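PDB 7K4O: carboxylic ester hydrolase from Aspergillus niger, which hydrolyses ester bonds in tannins, probably releasing gallic acid by the serine-esterase mechanism. Local coordinates for residues Gln513-Pro518 / Thr528-Val533; Val262-Asp267 / Leu519-Thr524. All blocks are in the same frame, centred on the assembly; numbering follows the deposited sequence.

How the interactions relate
Running from the N terminus, the chain first passes through the calcium-binding loop into 262-267, which turns into helix 266-272. Interaction 2 joins this stretch to 519-524 and so closes a loop of 251 residues. Strand 511-514 and the turn to P518 come just before 519-524. Strand 529-533 then folds back beside it, and interaction 1 closes a short loop of nine residues between 513-518 and 528-533. The two loops cross, because 519-524 lies inside the short one. The contacts also touch: V533 N lies 2.8 Å from R520 O in the antiparallel pair, and C515 SG rests on P521 CA at 3.6 Å. Together they tie one hairpin to the preceding strand and to the calcium region.

Interaction 1: Gln513-Pro518 / Thr528-Val533; sequences QLCAWP and TTMECV. With NAG (2-acetamido-2-deoxy-beta-D-glucopyranose), chain D.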
# COMPACT_ATOMS: atom_id res chain seq x y z
N GLN A 513 16.90 9.04 -8.61
CA GLN A 513 15.98 8.46 -9.58
C GLN A 513 15.76 6.98 -9.24
O GLN A 513 16.73 6.30 -8.87
CB GLN A 513 16.50 8.68 -10.98
CG GLN A 513 16.59 10.18 -11.37
CD GLN A 513 15.24 10.86 -11.27
OE1 GLN A 513 14.26 10.34 -11.79
NE2 GLN A 513 15.19 12.03 -10.64
N LEU A 514 14.55 6.48 -9.50
CA LEU A 514 14.24 5.02 -9.32
C LEU A 514 14.01 4.35 -10.65
O LEU A 514 13.25 4.86 -11.51
CB LEU A 514 13.02 4.89 -8.40
CG LEU A 514 13.00 5.65 -7.09
CD1 LEU A 514 11.65 5.45 -6.38
CD2 LEU A 514 14.12 5.21 -6.17
N CYS A 515 14.71 3.23 -10.89
CA CYS A 515 14.58 2.40 -12.10
C CYS A 515 13.18 1.77 -12.17
O CYS A 515 12.63 1.38 -11.11
CB CYS A 515 15.62 1.28 -12.11
SG CYS A 515 17.32 1.94 -12.17
N ALA A 516 12.64 1.71 -13.37
CA ALA A 516 11.35 1.07 -13.70
C ALA A 516 11.61 -0.41 -13.94
O ALA A 516 12.45 -0.77 -14.78
CB ALA A 516 10.73 1.67 -14.92
N TRP A 517 10.87 -1.23 -13.22
CA TRP A 517 10.82 -2.69 -13.46
C TRP A 517 10.65 -2.93 -14.93
O TRP A 517 9.86 -2.26 -15.59
CB TRP A 517 9.65 -3.31 -12.65
CG TRP A 517 9.56 -4.79 -12.79
CD1 TRP A 517 8.76 -5.50 -13.62
CD2 TRP A 517 10.42 -5.75 -12.14
NE1 TRP A 517 9.05 -6.84 -13.52
CE2 TRP A 517 10.08 -7.01 -12.64
CE3 TRP A 517 11.49 -5.64 -11.24
CZ2 TRP A 517 10.75 -8.17 -12.26
CZ3 TRP A 517 12.13 -6.80 -10.83
CH2 TRP A 517 11.78 -8.03 -11.36
N PRO A 518 11.31 -3.93 -15.56
CA PRO A 518 12.20 -4.91 -14.92
C PRO A 518 13.69 -4.58 -14.87
O PRO A 518 14.48 -5.46 -14.52
CB PRO A 518 12.01 -6.11 -15.86
CG PRO A 518 11.86 -5.50 -17.22
CD PRO A 518 11.07 -4.23 -16.96
N THR A 528 28.93 7.13 -8.27
CA THR A 528 28.59 8.52 -8.67
C THR A 528 27.54 8.52 -9.79
O THR A 528 26.79 9.50 -9.85
CB THR A 528 29.84 9.31 -9.09
OG1 THR A 528 30.47 8.66 -10.18
CG2 THR A 528 30.82 9.44 -7.94
N THR A 529 27.50 7.51 -10.65
CA THR A 529 26.54 7.52 -11.78
C THR A 529 25.65 6.28 -11.72
O THR A 529 26.17 5.16 -11.61
CB THR A 529 27.26 7.66 -13.11
OG1 THR A 529 28.03 6.47 -13.30
CG2 THR A 529 28.14 8.90 -13.12
N MET A 530 24.34 6.50 -11.75
CA MET A 530 23.36 5.39 -11.65
C MET A 530 22.89 4.98 -13.05
O MET A 530 22.60 5.83 -13.88
CB MET A 530 22.19 5.81 -10.77
CG MET A 530 21.42 4.59 -10.32
SD MET A 530 19.84 4.98 -9.61
CE MET A 530 18.86 5.05 -11.10
N GLU A 531 22.89 3.68 -13.31
CA GLU A 531 22.32 3.10 -14.53
C GLU A 531 21.16 2.18 -14.12
O GLU A 531 21.11 1.72 -12.96
CB GLU A 531 23.38 2.31 -15.26
CG GLU A 531 24.65 3.12 -15.46
CD GLU A 531 25.76 2.37 -16.17
OE1 GLU A 531 26.83 2.98 -16.38
OE2 GLU A 531 25.58 1.16 -16.48
N CYS A 532 20.27 1.97 -15.06
CA CYS A 532 19.14 1.02 -14.92
C CYS A 532 19.45 -0.13 -15.87
O CYS A 532 19.46 0.10 -17.08
CB CYS A 532 17.82 1.72 -15.22
SG CYS A 532 17.46 3.02 -14.03
N VAL A 533 19.72 -1.31 -15.33
CA VAL A 533 20.29 -2.42 -16.12
C VAL A 533 19.34 -3.61 -16.16
O VAL A 533 18.59 -3.84 -15.22
CB VAL A 533 21.67 -2.85 -15.59
CG1 VAL A 533 22.61 -1.66 -15.54
CG2 VAL A 533 21.57 -3.54 -14.25
C1 NAG D . 20.47 -5.51 -23.01
C2 NAG D . 21.33 -4.66 -22.12
C3 NAG D . 22.62 -4.27 -22.84
C4 NAG D . 23.28 -5.49 -23.45
C5 NAG D . 22.29 -6.23 -24.34
C6 NAG D . 22.90 -7.47 -24.99
C7 NAG D . 20.57 -3.03 -20.48
C8 NAG D . 19.79 -1.78 -20.26
N2 NAG D . 20.65 -3.42 -21.76
O3 NAG D . 23.52 -3.67 -21.90
O4 NAG D . 24.38 -5.05 -24.23
O5 NAG D . 21.21 -6.64 -23.47
O6 NAG D . 23.15 -8.40 -23.92
O7 NAG D . 21.05 -3.66 -19.54
O HOH W 1 17.16 -6.12 -14.51
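C515 and C532 are joined by a disulfide, SG to SG 2.2 Å, with a torsion of -83° about the sulfur-sulfur bond. Both cysteines place SG anti to their own carbonyl carbon (chi1 near -64°), which points both sulfurs into the gap between two backbones that run in nearly the same direction. A covalent cross-link suits two segments of the chain with no backbone hydrogen bond between them; this one ties the second strand of the beta-hairpin 520-524/529-533 to the segment leading into that hairpin. M530 lies beside the bridge: its chain is extended as far as SD, then turns about the CG-SD bond (chi3 86°), which carries the methyl CE to 3.6 Å from C515 SG and 3.3 Å from Q513 O; an unbranched thioether can follow such a path. At the other end, one water donates to both P518 O and V533 O, at 2.8 Å each. Nearby, a glycan sugar brings its methyl C8 to 3.7 Å from C532 O.

Further out, the amide of Q513 turns away to T497, N499 and N511. L514 pairs with L498 of strand 498-502, and A516 packs on R456 and Y458 of strand 455-460, which edges the large mixed sheet. Helix 444-452 covers W517 and P518, while strand 520-524 pairs antiparallel with 529-533.

Interaction 2: Val262-Asp267 / Leu519-Thr524; sequences VVARTD and LRPLWT. With CA (calcium ion), chain K.
R265 and R520 both have CG anti to the carbonyl carbon, and successive bends at chi2 and chi3 (chi2 -72° in R265) turn each NE toward D267. The carboxylate meets them because its CG stands between the backbone N and the carbonyl carbon (chi1 36°). D267 divides its oxygens: OD1 receives R265 NE and OD2 receives R520 NE, both at 2.9 Å and on the syn side. A short, two-pronged acid fits between two buried cations whose NE atoms are 4.5 Å apart, and its single negative charge probably compensates them in part.

The result is a salt-bridge network between the start of helix 266-272, where R265 holds the N-cap position, and the first strand of a beta-hairpin. R520 CB lies over one face of the R265 guanidinium, 3.4 Å from R265 NE, while at its edge R265 NH1 gives a nearly straight bond (164°) to P521 O at 3.0 Å, reaching that oxygen from above the carbonyl plane. P521 packs its CG on A264 CB at 3.9 Å, both compact and apolar. S538 takes R265 NH2, T459 takes R520 NH2, and W542 NE1 bonds D267 OD2. One water links R520 NH2 with A264 O and T266 N. Just upstream, V262 O binds the calcium ion at 2.4 Å.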
# COMPACT_ATOMS: atom_id res chain seq x y z
N VAL A 262 22.69 1.56 2.08
CA VAL A 262 21.37 1.33 1.44
C VAL A 262 21.52 0.12 0.57
O VAL A 262 22.37 0.09 -0.29
CB VAL A 262 20.89 2.55 0.62
CG1 VAL A 262 19.48 2.28 0.09
CG2 VAL A 262 20.92 3.82 1.46
N VAL A 263 20.64 -0.85 0.75
CA VAL A 263 20.59 -2.00 -0.18
C VAL A 263 19.54 -1.74 -1.27
O VAL A 263 18.33 -1.96 -1.01
CB VAL A 263 20.31 -3.27 0.62
CG1 VAL A 263 20.17 -4.48 -0.29
CG2 VAL A 263 21.40 -3.46 1.67
N ALA A 264 20.00 -1.34 -2.44
CA ALA A 264 19.14 -1.10 -3.61
C ALA A 264 18.96 -2.40 -4.37
O ALA A 264 18.15 -2.41 -5.30
CB ALA A 264 19.75 -0.06 -4.51
N ARG A 265 19.77 -3.43 -4.10
CA ARG A 265 19.66 -4.71 -4.84
C ARG A 265 19.41 -5.82 -3.82
O ARG A 265 20.33 -6.66 -3.57
CB ARG A 265 20.87 -4.92 -5.74
CG ARG A 265 20.95 -3.88 -6.85
CD ARG A 265 19.90 -4.07 -7.94
NE ARG A 265 20.09 -5.28 -8.69
CZ ARG A 265 20.91 -5.44 -9.71
NH1 ARG A 265 21.61 -4.41 -10.18
NH2 ARG A 265 21.02 -6.61 -10.29
N THR A 266 18.17 -5.91 -3.33
CA THR A 266 17.76 -7.02 -2.44
C THR A 266 17.67 -8.31 -3.24
O THR A 266 17.72 -9.39 -2.59
CB THR A 266 16.45 -6.72 -1.70
OG1 THR A 266 15.45 -6.60 -2.71
CG2 THR A 266 16.58 -5.53 -0.80
N ASP A 267 17.60 -8.26 -4.55
CA ASP A 267 17.64 -9.44 -5.44
C ASP A 267 19.06 -10.04 -5.35
O ASP A 267 19.20 -11.26 -5.11
CB ASP A 267 17.23 -9.09 -6.87
CG ASP A 267 17.65 -7.72 -7.40
OD1 ASP A 267 18.70 -7.17 -6.92
OD2 ASP A 267 16.89 -7.18 -8.24
N LEU A 519 14.03 -3.32 -15.11
CA LEU A 519 15.41 -2.85 -14.92
C LEU A 519 15.69 -2.75 -13.43
O LEU A 519 14.77 -2.52 -12.61
CB LEU A 519 15.60 -1.50 -15.64
CG LEU A 519 15.31 -1.52 -17.14
CD1 LEU A 519 15.40 -0.11 -17.71
CD2 LEU A 519 16.27 -2.45 -17.88
N ARG A 520 16.96 -2.90 -13.05
CA ARG A 520 17.41 -2.73 -11.65
C ARG A 520 18.52 -1.68 -11.59
O ARG A 520 19.24 -1.50 -12.59
CB ARG A 520 18.01 -4.02 -11.06
CG ARG A 520 17.21 -5.29 -11.21
CD ARG A 520 15.79 -5.21 -10.71
NE ARG A 520 15.66 -4.80 -9.33
CZ ARG A 520 14.84 -3.80 -8.92
NH1 ARG A 520 14.13 -3.10 -9.80
NH2 ARG A 520 14.75 -3.54 -7.65
N PRO A 521 18.72 -1.00 -10.44
CA PRO A 521 19.74 0.03 -10.33
C PRO A 521 21.14 -0.57 -10.18
O PRO A 521 21.32 -1.54 -9.48
CB PRO A 521 19.37 0.81 -9.08
CG PRO A 521 18.60 -0.19 -8.24
CD PRO A 521 17.85 -1.02 -9.26
N LEU A 522 22.11 0.05 -10.83
CA LEU A 522 23.54 -0.30 -10.60
C LEU A 522 24.34 0.98 -10.73
O LEU A 522 24.18 1.69 -11.76
CB LEU A 522 23.94 -1.35 -11.63
CG LEU A 522 25.35 -1.91 -11.44
CD1 LEU A 522 25.43 -2.61 -10.11
CD2 LEU A 522 25.71 -2.85 -12.60
N TRP A 523 25.08 1.33 -9.69
CA TRP A 523 25.95 2.53 -9.73
C TRP A 523 27.34 2.14 -10.24
O TRP A 523 27.84 1.05 -9.88
CB TRP A 523 26.03 3.22 -8.38
CG TRP A 523 24.70 3.70 -7.84
CD1 TRP A 523 23.72 2.94 -7.28
CD2 TRP A 523 24.26 5.07 -7.71
NE1 TRP A 523 22.69 3.73 -6.83
CE2 TRP A 523 22.98 5.03 -7.09
CE3 TRP A 523 24.78 6.30 -8.08
CZ2 TRP A 523 22.24 6.19 -6.84
CZ3 TRP A 523 24.06 7.45 -7.82
CH2 TRP A 523 22.79 7.40 -7.22
N THR A 524 27.91 3.03 -11.04
CA THR A 524 29.28 2.92 -11.60
C THR A 524 30.10 4.13 -11.15
O THR A 524 29.54 5.09 -10.56
CB THR A 524 29.21 2.79 -13.13
OG1 THR A 524 28.45 3.88 -13.63
CG2 THR A 524 28.58 1.49 -13.57
CA CA K . 24.28 0.60 -1.63
O HOH W 2 16.21 -4.45 -5.13
O HOH W 3 22.75 2.23 -2.93